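Local coordinates for pyridoxamine 5'-phosphate oxidase-related, FMN-binding protein (Mycobacterium smegmatis, PDB 6ECI), which binds flavin-adenine dinucleotide and probably sequesters it, which is thought to protect mycobacteria against hypoxic and oxidative stress, at residues Ser58-Asp70 and Trp78-Arg90. Numbering follows the deposited sequence.
Sequences SAAINNNVLFEAD and WSVIVRGVARTVR. With FAD (flavin-adenine dinucleotide), chain C.
Strands 64-70 and 78-88 pair antiparallel as the two arms of a beta hairpin, with Val65-Gly84, Phe67-Val82 and Ala69-Val80 as hydrogen-bonded pairs. Phe67 and Val82 bond reciprocally through N and O. Leu66, Glu68, Ile81 and Arg83 share one face of the sheet. Leu66 and Arg83 run side by side, and Leu66 CD2 sits over one face of the guanidinium, 3.3 Å from Arg83 NH1. That same nitrogen bonds Ser32 O of the second subunit. Ile81 CG2 meets Leu66 CD2, while Ile81 CG1 touches both Glu68 CG and C2A of the FAD adenine (3.4 Å). Ser79 OG lies between its own backbone N and carbonyl carbon (chi1 69°), and from there it donates to FAD N1A at 2.7 Å. Asp70 CA packs over the six-membered ring of Trp78, a CH-pi contact 4.0 Å from the centroid. At the far end, Arg87 NE bonds Asn62 OD1 on a lone pair (3.2 Å). Glu68 forms a salt bridge with Arg23 of its own chain, and Asp70 with Arg23 of the second subunit. These buried acids are thus matched by arginines from both chains, so the face that holds the adenine also meets the second subunit.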
# COMPACT_ATOMS: atom_id res chain seq x y z
N SER B 58 -8.18 -1.23 16.25
CA SER B 58 -8.34 -2.61 16.68
C SER B 58 -7.46 -3.57 15.88
O SER B 58 -7.03 -4.60 16.41
CB SER B 58 -9.81 -3.02 16.56
OG SER B 58 -10.00 -4.36 16.96
N ALA B 59 -7.16 -3.24 14.62
CA ALA B 59 -6.48 -4.18 13.74
C ALA B 59 -4.96 -4.13 13.88
O ALA B 59 -4.30 -5.17 13.81
CB ALA B 59 -6.87 -3.93 12.29
N ALA B 60 -4.38 -2.94 14.06
CA ALA B 60 -2.93 -2.78 13.99
C ALA B 60 -2.27 -2.69 15.35
O ALA B 60 -1.21 -3.29 15.56
CB ALA B 60 -2.58 -1.53 13.18
N ILE B 61 -2.86 -1.94 16.29
CA ILE B 61 -2.19 -1.64 17.55
C ILE B 61 -1.96 -2.92 18.33
O ILE B 61 -2.87 -3.74 18.50
CB ILE B 61 -3.01 -0.61 18.34
CG1 ILE B 61 -2.95 0.75 17.65
CG2 ILE B 61 -2.52 -0.52 19.77
CD1 ILE B 61 -3.72 1.84 18.37
N ASN B 62 -0.72 -3.10 18.81
CA ASN B 62 -0.29 -4.25 19.60
C ASN B 62 -0.35 -5.56 18.81
O ASN B 62 -0.36 -6.64 19.41
CB ASN B 62 -1.09 -4.37 20.90
CG ASN B 62 -0.91 -3.17 21.81
OD1 ASN B 62 0.22 -2.73 22.04
ND2 ASN B 62 -2.01 -2.64 22.31
N ASN B 63 -0.38 -5.48 17.48
CA ASN B 63 -0.31 -6.64 16.61
C ASN B 63 0.85 -6.48 15.64
O ASN B 63 1.38 -5.38 15.45
CB ASN B 63 -1.61 -6.85 15.83
CG ASN B 63 -2.78 -7.22 16.71
OD1 ASN B 63 -2.67 -8.09 17.57
ND2 ASN B 63 -3.92 -6.55 16.51
N ASN B 64 1.25 -7.60 15.04
CA ASN B 64 2.28 -7.56 14.01
C ASN B 64 1.69 -6.98 12.73
O ASN B 64 0.65 -7.44 12.25
CB ASN B 64 2.84 -8.95 13.76
CG ASN B 64 3.40 -9.59 15.02
OD1 ASN B 64 4.02 -8.92 15.84
ND2 ASN B 64 3.18 -10.89 15.17
N VAL B 65 2.35 -5.96 12.18
CA VAL B 65 1.85 -5.25 11.01
C VAL B 65 2.95 -5.14 9.97
O VAL B 65 4.14 -5.20 10.27
CB VAL B 65 1.31 -3.85 11.36
CG1 VAL B 65 0.20 -3.93 12.39
CG2 VAL B 65 2.45 -2.94 11.83
N LEU B 66 2.52 -4.98 8.72
CA LEU B 66 3.38 -4.57 7.63
C LEU B 66 3.20 -3.08 7.38
O LEU B 66 2.09 -2.56 7.43
CB LEU B 66 3.06 -5.35 6.35
CG LEU B 66 3.62 -6.76 6.24
CD1 LEU B 66 3.11 -7.44 4.99
CD2 LEU B 66 5.12 -6.69 6.23
N PHE B 67 4.31 -2.39 7.13
CA PHE B 67 4.27 -1.01 6.65
C PHE B 67 5.01 -0.93 5.33
O PHE B 67 6.13 -1.44 5.20
CB PHE B 67 4.88 -0.03 7.65
CG PHE B 67 4.96 1.37 7.12
CD1 PHE B 67 3.84 2.19 7.16
CD2 PHE B 67 6.13 1.87 6.58
CE1 PHE B 67 3.90 3.48 6.68
CE2 PHE B 67 6.19 3.15 6.10
CZ PHE B 67 5.08 3.97 6.14
N GLU B 68 4.40 -0.27 4.36
CA GLU B 68 5.01 -0.12 3.05
C GLU B 68 4.80 1.30 2.54
O GLU B 68 3.79 1.94 2.84
CB GLU B 68 4.45 -1.13 2.05
CG GLU B 68 5.24 -1.24 0.76
CD GLU B 68 4.70 -0.33 -0.33
OE1 GLU B 68 3.62 0.25 -0.13
OE2 GLU B 68 5.37 -0.21 -1.38
N ALA B 69 5.79 1.78 1.79
CA ALA B 69 5.72 3.04 1.08
C ALA B 69 6.64 2.94 -0.12
O ALA B 69 7.63 2.21 -0.10
CB ALA B 69 6.10 4.22 1.98
N ASP B 70 6.29 3.66 -1.19
CA ASP B 70 7.05 3.56 -2.43
C ASP B 70 6.97 4.88 -3.18
O ASP B 70 6.28 5.82 -2.77
CB ASP B 70 6.54 2.40 -3.29
CG ASP B 70 5.04 2.43 -3.50
OD1 ASP B 70 4.51 3.50 -3.83
OD2 ASP B 70 4.40 1.37 -3.35
N TRP B 78 11.22 2.66 -6.35
CA TRP B 78 11.71 1.99 -5.16
C TRP B 78 10.53 1.70 -4.25
O TRP B 78 9.46 2.29 -4.39
CB TRP B 78 12.75 2.83 -4.41
CG TRP B 78 12.19 4.14 -3.94
CD1 TRP B 78 12.26 5.33 -4.59
CD2 TRP B 78 11.46 4.38 -2.73
NE1 TRP B 78 11.62 6.30 -3.86
CE2 TRP B 78 11.12 5.74 -2.71
CE3 TRP B 78 11.06 3.57 -1.66
CZ2 TRP B 78 10.40 6.32 -1.67
CZ3 TRP B 78 10.34 4.14 -0.63
CH2 TRP B 78 10.02 5.51 -0.64
N SER B 79 10.73 0.78 -3.31
CA SER B 79 9.75 0.52 -2.28
C SER B 79 10.46 0.02 -1.03
O SER B 79 11.52 -0.59 -1.11
CB SER B 79 8.69 -0.48 -2.73
OG SER B 79 9.24 -1.78 -2.85
N VAL B 80 9.85 0.29 0.12
CA VAL B 80 10.38 -0.12 1.42
C VAL B 80 9.26 -0.81 2.18
O VAL B 80 8.12 -0.32 2.20
CB VAL B 80 10.92 1.08 2.22
CG1 VAL B 80 11.26 0.68 3.64
CG2 VAL B 80 12.14 1.66 1.53
N ILE B 81 9.57 -1.96 2.78
CA ILE B 81 8.62 -2.71 3.60
C ILE B 81 9.20 -2.87 4.99
O ILE B 81 10.34 -3.33 5.15
CB ILE B 81 8.29 -4.08 2.98
CG1 ILE B 81 7.70 -3.92 1.58
CG2 ILE B 81 7.32 -4.84 3.87
CD1 ILE B 81 7.47 -5.23 0.87
N VAL B 82 8.42 -2.50 6.00
CA VAL B 82 8.82 -2.61 7.40
C VAL B 82 7.92 -3.64 8.07
O VAL B 82 6.70 -3.49 8.09
CB VAL B 82 8.73 -1.26 8.13
CG1 VAL B 82 8.88 -1.45 9.63
CG2 VAL B 82 9.78 -0.30 7.59
N ARG B 83 8.53 -4.70 8.61
CA ARG B 83 7.84 -5.64 9.48
C ARG B 83 8.12 -5.25 10.92
O ARG B 83 9.28 -5.12 11.31
CB ARG B 83 8.29 -7.08 9.22
CG ARG B 83 8.11 -7.55 7.79
CD ARG B 83 7.80 -9.04 7.73
NE ARG B 83 7.86 -9.55 6.36
CZ ARG B 83 6.81 -9.95 5.64
NH1 ARG B 83 5.59 -9.92 6.17
NH2 ARG B 83 6.98 -10.38 4.40
N GLY B 84 7.07 -5.08 11.70
CA GLY B 84 7.25 -4.71 13.09
C GLY B 84 5.96 -4.82 13.88
O GLY B 84 5.00 -5.46 13.44
N VAL B 85 5.97 -4.19 15.05
CA VAL B 85 4.82 -4.17 15.95
C VAL B 85 4.39 -2.73 16.15
O VAL B 85 5.22 -1.84 16.32
CB VAL B 85 5.16 -4.84 17.30
CG1 VAL B 85 3.91 -4.92 18.17
CG2 VAL B 85 5.76 -6.21 17.09
N ALA B 86 3.07 -2.51 16.12
CA ALA B 86 2.51 -1.19 16.34
C ALA B 86 2.25 -1.01 17.83
O ALA B 86 1.53 -1.80 18.45
CB ALA B 86 1.22 -1.00 15.55
N ARG B 87 2.85 0.03 18.42
CA ARG B 87 2.71 0.32 19.83
C ARG B 87 2.32 1.78 20.00
O ARG B 87 2.88 2.65 19.34
CB ARG B 87 4.02 0.02 20.58
CG ARG B 87 4.54 -1.41 20.39
CD ARG B 87 4.37 -2.25 21.64
NE ARG B 87 3.32 -3.26 21.52
CZ ARG B 87 3.53 -4.58 21.53
NH1 ARG B 87 4.76 -5.06 21.65
NH2 ARG B 87 2.50 -5.41 21.42
N THR B 88 1.36 2.03 20.88
CA THR B 88 0.96 3.41 21.13
C THR B 88 2.03 4.14 21.93
O THR B 88 2.86 3.54 22.62
CB THR B 88 -0.38 3.46 21.88
OG1 THR B 88 -0.17 3.13 23.25
CG2 THR B 88 -1.37 2.49 21.27
N VAL B 89 2.00 5.47 21.83
CA VAL B 89 2.96 6.33 22.50
C VAL B 89 2.43 6.64 23.89
O VAL B 89 1.46 7.40 24.04
CB VAL B 89 3.22 7.60 21.69
CG1 VAL B 89 3.99 8.62 22.51
CG2 VAL B 89 3.96 7.26 20.40
N ARG B 90 3.05 6.05 24.91
CA ARG B 90 2.59 6.12 26.30
C ARG B 90 3.71 6.59 27.22
O ARG B 90 4.00 5.98 28.25
CB ARG B 90 2.10 4.75 26.77
CG ARG B 90 0.64 4.43 26.47
CD ARG B 90 0.45 2.93 26.37
NE ARG B 90 1.40 2.20 27.22
CZ ARG B 90 2.29 1.33 26.76
NH1 ARG B 90 2.36 1.07 25.46
NH2 ARG B 90 3.12 0.72 27.60
PA FAD C . 12.03 -12.49 -2.71
O1A FAD C . 13.45 -12.23 -3.06
O2A FAD C . 11.64 -13.96 -2.58
O5B FAD C . 11.62 -11.72 -1.39
C5B FAD C . 12.38 -11.86 -0.17
C4B FAD C . 11.98 -10.76 0.77
O4B FAD C . 12.39 -9.49 0.23
C3B FAD C . 10.49 -10.61 1.01
O3B FAD C . 10.03 -11.49 2.04
C2B FAD C . 10.36 -9.15 1.42
O2B FAD C . 10.53 -8.96 2.82
C1B FAD C . 11.48 -8.48 0.62
N9A FAD C . 11.02 -7.78 -0.57
C8A FAD C . 10.72 -8.32 -1.79
N7A FAD C . 10.31 -7.45 -2.68
C5A FAD C . 10.34 -6.24 -1.99
C6A FAD C . 10.02 -4.92 -2.37
N6A FAD C . 9.59 -4.58 -3.59
N1A FAD C . 10.16 -3.95 -1.44
C2A FAD C . 10.59 -4.29 -0.22
N3A FAD C . 10.92 -5.49 0.25
C4A FAD C . 10.77 -6.43 -0.69
N1 FAD C . 7.29 -6.84 -9.90
C2 FAD C . 6.52 -7.26 -10.95
O2 FAD C . 6.39 -8.46 -11.22
N3 FAD C . 5.88 -6.33 -11.75
C4 FAD C . 5.92 -4.96 -11.59
O4 FAD C . 5.30 -4.22 -12.36
C4X FAD C . 6.74 -4.52 -10.47
N5 FAD C . 6.84 -3.24 -10.25
C5X FAD C . 7.62 -2.83 -9.18
C6 FAD C . 7.74 -1.47 -8.92
C7 FAD C . 8.51 -1.00 -7.86
C7M FAD C . 8.62 0.48 -7.62
C8 FAD C . 9.18 -1.92 -7.04
C8M FAD C . 10.03 -1.45 -5.88
C9 FAD C . 9.06 -3.29 -7.29
C9A FAD C . 8.29 -3.74 -8.35
N10 FAD C . 8.15 -5.12 -8.63
C10 FAD C . 7.38 -5.54 -9.68
C1' FAD C . 8.81 -6.13 -7.80
C2' FAD C . 7.87 -6.74 -6.76
O2' FAD C . 7.20 -5.71 -6.03
C3' FAD C . 8.67 -7.61 -5.80
O3' FAD C . 9.87 -6.94 -5.45
C4' FAD C . 9.01 -8.99 -6.34
O4' FAD C . 7.83 -9.61 -6.87
C5' FAD C . 9.64 -9.88 -5.29
O5' FAD C . 10.04 -11.12 -5.91
P FAD C . 11.26 -11.95 -5.36
O1P FAD C . 12.56 -11.22 -5.73
O2P FAD C . 11.17 -13.37 -5.77
O3P FAD C . 11.08 -11.83 -3.79